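Local coordinates for flavin reductase domain protein (Arthrobacter sp., PDB 2QCK), which probably binds FMN and acts as an oxidoreductase that reduces flavin, at residues G98-L103 with P109-V114; D87-A90 with R95-G98; A25-N30 with F53-A58. All coordinates share one frame; numbering follows the deposited sequence.

Contact 1. Residues G98-L103 with P109-V114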
# COMPACT_ATOMS: atom_id res chain seq x y z
N GLY A 98 20.51 13.72 15.24
CA GLY A 98 19.73 13.55 16.48
C GLY A 98 19.94 12.16 17.07
O GLY A 98 20.50 11.30 16.41
N ASP A 99 19.46 11.92 18.28
CA ASP A 99 19.65 10.65 18.97
C ASP A 99 18.46 9.68 18.83
O ASP A 99 18.24 8.83 19.69
CB ASP A 99 19.98 10.89 20.45
CG ASP A 99 18.82 11.49 21.24
OD1 ASP A 99 17.84 11.94 20.61
OD2 ASP A 99 18.88 11.49 22.47
N HIS A 100 17.75 9.77 17.72
CA HIS A 100 16.52 8.99 17.51
C HIS A 100 16.63 7.63 16.80
O HIS A 100 15.64 7.08 16.32
CB HIS A 100 15.54 9.84 16.72
CG HIS A 100 16.04 10.26 15.38
ND1 HIS A 100 16.91 11.31 15.22
CD2 HIS A 100 15.76 9.80 14.14
CE1 HIS A 100 17.15 11.48 13.93
NE2 HIS A 100 16.46 10.58 13.25
N TRP A 101 17.83 7.07 16.76
CA TRP A 101 18.06 5.82 16.09
C TRP A 101 19.34 5.18 16.59
O TRP A 101 20.17 5.83 17.20
CB TRP A 101 18.18 6.05 14.57
CG TRP A 101 19.37 6.87 14.23
CD1 TRP A 101 19.49 8.22 14.36
CD2 TRP A 101 20.63 6.39 13.77
NE1 TRP A 101 20.74 8.61 13.99
CE2 TRP A 101 21.47 7.51 13.63
CE3 TRP A 101 21.14 5.12 13.46
CZ2 TRP A 101 22.79 7.41 13.17
CZ3 TRP A 101 22.44 5.01 13.02
CH2 TRP A 101 23.26 6.15 12.89
N GLU A 102 19.49 3.91 16.30
CA GLU A 102 20.76 3.25 16.45
C GLU A 102 20.85 2.04 15.55
O GLU A 102 19.84 1.55 15.06
CB GLU A 102 20.95 2.84 17.89
CG GLU A 102 19.96 1.77 18.31
CD GLU A 102 19.79 1.74 19.82
OE1 GLU A 102 20.82 1.86 20.54
OE2 GLU A 102 18.62 1.61 20.27
N LEU A 103 22.07 1.57 15.33
CA LEU A 103 22.32 0.42 14.48
C LEU A 103 21.84 -0.82 15.18
O LEU A 103 22.23 -1.08 16.33
CB LEU A 103 23.83 0.28 14.20
CG LEU A 103 24.44 1.31 13.25
CD1 LEU A 103 25.88 0.98 13.05
CD2 LEU A 103 23.69 1.43 11.90
N PRO A 109 19.84 0.58 10.35
CA PRO A 109 19.45 1.63 11.29
C PRO A 109 18.03 1.42 11.79
O PRO A 109 17.07 1.35 11.00
CB PRO A 109 19.56 2.91 10.45
CG PRO A 109 20.26 2.52 9.19
CD PRO A 109 19.89 1.10 8.98
N ILE A 110 17.92 1.31 13.10
CA ILE A 110 16.67 1.13 13.81
C ILE A 110 16.27 2.42 14.55
O ILE A 110 17.01 2.96 15.39
CB ILE A 110 16.70 -0.11 14.78
CG1 ILE A 110 17.04 -1.39 14.00
CG2 ILE A 110 15.32 -0.28 15.46
CD1 ILE A 110 15.97 -1.83 12.99
N LEU A 111 15.08 2.92 14.19
CA LEU A 111 14.50 4.10 14.75
C LEU A 111 13.79 3.74 16.02
O LEU A 111 13.01 2.80 16.06
CB LEU A 111 13.47 4.70 13.80
CG LEU A 111 13.88 4.98 12.36
CD1 LEU A 111 12.68 5.62 11.60
CD2 LEU A 111 15.13 5.83 12.33
N LYS A 112 14.06 4.54 17.06
CA LYS A 112 13.48 4.39 18.39
C LYS A 112 12.02 4.77 18.44
O LYS A 112 11.54 5.59 17.64
CB LYS A 112 14.22 5.31 19.35
CG LYS A 112 15.72 5.08 19.42
CD LYS A 112 16.39 6.11 20.33
CE LYS A 112 17.83 5.72 20.61
NZ LYS A 112 18.67 6.82 21.20
N ASP A 113 11.30 4.18 19.39
CA ASP A 113 9.97 4.66 19.79
C ASP A 113 8.92 4.55 18.72
O ASP A 113 8.01 5.36 18.68
CB ASP A 113 10.03 6.14 20.24
CG ASP A 113 10.87 6.36 21.48
OD1 ASP A 113 10.77 5.55 22.42
OD2 ASP A 113 11.62 7.36 21.50
N VAL A 114 9.01 3.55 17.86
CA VAL A 114 8.02 3.36 16.77
C VAL A 114 7.05 2.26 17.20
O VAL A 114 7.26 1.63 18.25
CB VAL A 114 8.68 3.03 15.38
CG1 VAL A 114 9.55 4.19 14.89
CG2 VAL A 114 9.48 1.77 15.42
O HOH W 1 12.59 7.72 16.58
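Trp101 and Leu111 face each other as a non-hydrogen-bonded pair of an antiparallel hairpin, with CB of Trp101 3.8 Å from CD2 of Leu111. The N-to-C directions of strands 101-103 and 109-111 lie 150° apart, so the pairing is twisted. Its close-packed face carries Trp101, Leu111 and Pro109, with the exposed Leu103 at its margin. The indole is brought over this face by the first torsion of Trp101 (chi1 65°), which sets CG between backbone N and carbonyl carbon, and CE3 then lies 4.1 Å from Pro109 CB. At its other end NE1 is hydrogen-bonded to Phe96 O, while the ring makes an edge-to-face pair with Phe96. Between the two side-chain layers the hydrogen-bonded pair is reciprocal: Glu102 N donates to Ile110 O at 2.8 Å, and Ile110 N returns a bond to Glu102 O at 2.8 Å.

The other side is looser and more polar. Glu102 is exposed and meets Lys112 across its chain at about a right angle. Lys112 N donates to His100 O (3.1 Å), standing 43° out of the carbonyl plane. That same oxygen also accepts from a water, which donates in addition to Lys112 O at 2.6 Å. Beyond CG the lysine runs extended past His100, and NZ ends on Asp99 O at 2.6 Å. The carboxylates of Asp99 and Glu102 lie nearby without touching NZ, which implies that the ammonium is held by a backbone carbonyl, with the two acids probably adding only longer-range stabilisation to its positive charge.

Contact 2. Residues D87-A90 with R95-G98; sequences DRFA and RFEG
Arg95 crosses Phe89 obliquely and can be followed outward from the backbone. Its CB sits over one face of the Phe89 ring, 4.0 Å from the centroid and 19° off the ring normal, a CH-pi contact displaced toward the rim. CG lies beside the backbone N (chi1 -65°), which turns the chain toward the end of helix 83-88, and there it meets Arg88 O at 3.5 Å. CD touches both CA and CD2 of Phe89, at 3.8 Å each. NE comes near Phe89 O, but the angle is too poor for a hydrogen bond; instead CZ lies 3.3 Å from that oxygen, which stands over the centre of the guanidinium plane. The tip is held by other carbonyls: NH2 donates to Arg91 O and NH1 to Gly37 O. These two bonds fix the flat group with its face, not its N-H bonds, against Phe89 O.

Phe96 takes the far end of the Phe89 ring. Phe89 sends its edge to the face of Phe96 in a T-shaped stack, with centroids 5.2 Å apart, planes at 89°, and CE2 of Phe89 3.6 Å from CZ of Phe96. The loop after helix 83-88 is thereby folded back on the helix end, with Phe89 and Arg95 packed on strand 34-40 and the two phenylalanines reaching Leu111 and Pro109 of strand 109-111.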
# COMPACT_ATOMS: atom_id res chain seq x y z
N ASP A 87 7.64 13.23 9.20
CA ASP A 87 7.95 14.46 8.49
C ASP A 87 9.47 14.64 8.25
O ASP A 87 9.88 15.04 7.16
CB ASP A 87 7.35 15.61 9.28
CG ASP A 87 7.29 16.89 8.50
OD1 ASP A 87 6.52 16.98 7.50
OD2 ASP A 87 7.97 17.85 8.90
N ARG A 88 10.27 14.38 9.29
CA ARG A 88 11.75 14.29 9.22
C ARG A 88 12.22 13.50 8.02
O ARG A 88 13.10 13.92 7.28
CB ARG A 88 12.32 13.56 10.45
CG ARG A 88 13.10 14.40 11.44
CD ARG A 88 13.42 13.55 12.70
NE ARG A 88 13.38 14.33 13.93
CZ ARG A 88 13.06 13.86 15.13
NH1 ARG A 88 12.72 12.59 15.32
NH2 ARG A 88 13.05 14.68 16.16
N PHE A 89 11.64 12.31 7.87
CA PHE A 89 12.08 11.33 6.90
C PHE A 89 11.46 11.51 5.51
O PHE A 89 11.72 10.71 4.59
CB PHE A 89 11.85 9.94 7.50
CG PHE A 89 13.01 9.48 8.34
CD1 PHE A 89 13.12 9.83 9.68
CD2 PHE A 89 14.03 8.76 7.75
CE1 PHE A 89 14.19 9.43 10.42
CE2 PHE A 89 15.12 8.38 8.50
CZ PHE A 89 15.20 8.70 9.85
N ALA A 90 10.66 12.58 5.36
CA ALA A 90 10.06 12.94 4.08
C ALA A 90 10.72 14.18 3.50
O ALA A 90 10.51 14.47 2.32
CB ALA A 90 8.50 13.15 4.22
N ARG A 95 18.46 13.40 7.88
CA ARG A 95 17.44 12.63 8.57
C ARG A 95 17.93 11.92 9.83
O ARG A 95 17.13 11.56 10.69
CB ARG A 95 16.85 11.64 7.62
CG ARG A 95 16.13 12.35 6.49
CD ARG A 95 15.55 11.44 5.45
NE ARG A 95 14.83 12.26 4.46
CZ ARG A 95 14.51 11.88 3.22
NH1 ARG A 95 14.75 10.66 2.80
NH2 ARG A 95 13.88 12.72 2.42
N PHE A 96 19.24 11.71 9.92
CA PHE A 96 19.81 10.95 11.03
C PHE A 96 20.52 11.83 12.03
O PHE A 96 21.12 11.31 12.97
CB PHE A 96 20.71 9.83 10.48
CG PHE A 96 19.92 8.73 9.82
CD1 PHE A 96 19.40 7.67 10.57
CD2 PHE A 96 19.62 8.80 8.47
CE1 PHE A 96 18.64 6.67 9.99
CE2 PHE A 96 18.87 7.83 7.88
CZ PHE A 96 18.37 6.75 8.64
N GLU A 97 20.42 13.15 11.86
CA GLU A 97 20.93 14.09 12.86
C GLU A 97 19.99 14.10 14.08
O GLU A 97 18.82 14.43 13.94
CB GLU A 97 21.01 15.48 12.23
CG GLU A 97 21.31 16.62 13.17
CD GLU A 97 21.63 17.90 12.40
OE1 GLU A 97 20.99 18.15 11.35
OE2 GLU A 97 22.53 18.65 12.83
N GLY A 98 20.51 13.72 15.24
CA GLY A 98 19.73 13.55 16.48
C GLY A 98 19.94 12.16 17.07
O GLY A 98 20.50 11.30 16.41

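Contact 3. Residues A25-N30 with F53-A58; sequences AIITVN and FTFNMA
Ile27 lays its CD1 methyl over one face of the Phe55 ring, offset toward the rim. The two belong to strands of the curled antiparallel sheet of the flavin reductase-like domain, consistent with the split beta-barrel of the FMN-binding clan, and they meet in its interior. The evidence that this is packing across the barrel and not strand pairing is geometric: the nearest CA atoms, those of Ile27 and Phe55, are 9.4 Å apart, no hydrogen bond joins the segments, and the two side chains approach from opposite directions. Each strand pairs with other neighbours, 22-31 with 34-40 and 72-77, and 51-58 with 44-48 and 131-143.

The contact is carried by a single methyl group against two rings. CD1 of Ile27 stands 4.2 Å from the Phe55 centroid and 22° off its normal, a CH-pi geometry, with CE1 of Phe55 its nearest ring atom at 3.9 Å. Both phenylalanines have CG between backbone N and carbonyl carbon (chi1 63° for Phe55), a shared torsion that projects their rings from the strand toward Ile27. All three residues are buried, and side chains of neighbouring strands surround them: Val75 touches Ile27 and Phe53, while Phe38 touches Ile27 and Phe55.

Strand alternation turns Thr54 and Asn56 to the other side of their strand, where the second subunit lies. Thr54 OG1 is hydrogen-bonded to Asn56 ND2 of that subunit, and Asn56 ND2 to its Thr54 OG1, so strand 51-58 turns an apolar side, with Phe53 and Phe55, to the core and a polar one, with Thr54 and Asn56, to the second subunit. Inside, the same Ile27 CD1 also approaches the second ring obliquely, reaching Phe53 CE2 at 4.1 Å.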
# COMPACT_ATOMS: atom_id res chain seq x y z
N ALA A 25 5.00 4.27 6.95
CA ALA A 25 6.15 3.54 7.48
C ALA A 25 7.43 4.30 7.13
O ALA A 25 7.38 5.22 6.35
CB ALA A 25 6.18 2.09 6.89
N ILE A 26 8.57 3.94 7.73
CA ILE A 26 9.88 4.44 7.33
C ILE A 26 10.84 3.28 7.04
O ILE A 26 10.92 2.29 7.82
CB ILE A 26 10.56 5.40 8.35
CG1 ILE A 26 9.69 6.65 8.56
CG2 ILE A 26 11.93 5.74 7.81
CD1 ILE A 26 9.94 7.44 9.86
N ILE A 27 11.53 3.39 5.91
CA ILE A 27 12.51 2.38 5.45
C ILE A 27 13.87 2.93 5.77
O ILE A 27 14.10 4.09 5.53
CB ILE A 27 12.41 2.12 3.94
CG1 ILE A 27 11.05 1.53 3.61
CG2 ILE A 27 13.57 1.19 3.42
CD1 ILE A 27 10.94 0.05 3.91
N THR A 28 14.75 2.08 6.29
CA THR A 28 16.14 2.50 6.63
C THR A 28 17.11 1.54 5.95
O THR A 28 16.77 0.39 5.72
CB THR A 28 16.36 2.49 8.11
OG1 THR A 28 16.04 1.15 8.62
CG2 THR A 28 15.51 3.61 8.75
N VAL A 29 18.27 2.04 5.52
CA VAL A 29 19.28 1.19 4.94
C VAL A 29 20.61 1.79 5.30
O VAL A 29 20.73 3.01 5.43
CB VAL A 29 19.11 1.05 3.44
CG1 VAL A 29 19.09 2.40 2.76
CG2 VAL A 29 20.19 0.12 2.86
N ASN A 30 21.57 0.92 5.52
CA ASN A 30 22.97 1.32 5.80
C ASN A 30 23.84 1.02 4.58
O ASN A 30 24.23 -0.14 4.31
CB ASN A 30 23.44 0.53 7.03
CG ASN A 30 24.79 0.97 7.54
OD1 ASN A 30 25.55 1.69 6.86
ND2 ASN A 30 25.11 0.55 8.75
N PHE A 53 7.26 -8.34 2.25
CA PHE A 53 6.52 -7.13 1.99
C PHE A 53 7.12 -6.48 0.76
O PHE A 53 8.20 -6.83 0.35
CB PHE A 53 6.50 -6.13 3.18
CG PHE A 53 7.85 -5.55 3.56
CD1 PHE A 53 8.64 -6.17 4.50
CD2 PHE A 53 8.26 -4.31 3.08
CE1 PHE A 53 9.84 -5.63 4.89
CE2 PHE A 53 9.48 -3.79 3.46
CZ PHE A 53 10.25 -4.44 4.37
N THR A 54 6.36 -5.55 0.20
CA THR A 54 6.77 -4.78 -0.97
C THR A 54 6.62 -3.30 -0.70
O THR A 54 5.81 -2.91 0.12
CB THR A 54 5.87 -5.14 -2.15
OG1 THR A 54 4.51 -4.99 -1.75
CG2 THR A 54 6.08 -6.56 -2.58
N PHE A 55 7.42 -2.47 -1.38
CA PHE A 55 7.15 -1.05 -1.50
C PHE A 55 7.66 -0.55 -2.85
O PHE A 55 8.42 -1.25 -3.56
CB PHE A 55 7.78 -0.28 -0.32
CG PHE A 55 9.28 -0.35 -0.28
CD1 PHE A 55 9.91 -1.45 0.29
CD2 PHE A 55 10.08 0.67 -0.83
CE1 PHE A 55 11.30 -1.50 0.35
CE2 PHE A 55 11.45 0.57 -0.79
CZ PHE A 55 12.06 -0.51 -0.22
N ASN A 56 7.24 0.66 -3.21
CA ASN A 56 7.68 1.31 -4.41
C ASN A 56 8.50 2.55 -4.07
O ASN A 56 8.28 3.21 -3.03
CB ASN A 56 6.49 1.70 -5.28
CG ASN A 56 5.60 0.51 -5.67
OD1 ASN A 56 6.08 -0.63 -5.74
ND2 ASN A 56 4.30 0.75 -5.87
N MSE A 57 9.47 2.87 -4.93
CA MSE A 57 10.20 4.12 -4.76
C MSE A 57 10.72 4.62 -6.07
O MSE A 57 10.78 3.88 -7.04
CB MSE A 57 11.36 3.89 -3.81
CG MSE A 57 12.45 3.03 -4.37
SE MSE A 57 13.86 2.78 -3.05
CE MSE A 57 14.55 4.56 -2.76
N ALA A 58 11.15 5.89 -6.03
CA ALA A 58 11.62 6.61 -7.18
C ALA A 58 13.12 6.33 -7.28
O ALA A 58 13.85 6.40 -6.27
CB ALA A 58 11.39 8.11 -6.98

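Overall arrangement
From the N terminus, contact 3 comes first and closes the longest loop, bringing 25-30 and 53-58 together across strands 34-40 and 44-48. Contact 2 follows, closing the four-residue turn 91-94 behind helix 83-88, and contact 1 closes the hairpin turn 104-108. The three run in series, without nesting or crossing, although contacts 1 and 2 share Gly98, so that one begins where the other ends. Both then pack on strand 22-31: Phe89 and Leu111 each touch Ile26, and Leu103 touches Asn30. Ile27 of that strand faces the barrel interior, which ties the core to the excursion formed by helix, loop and hairpin.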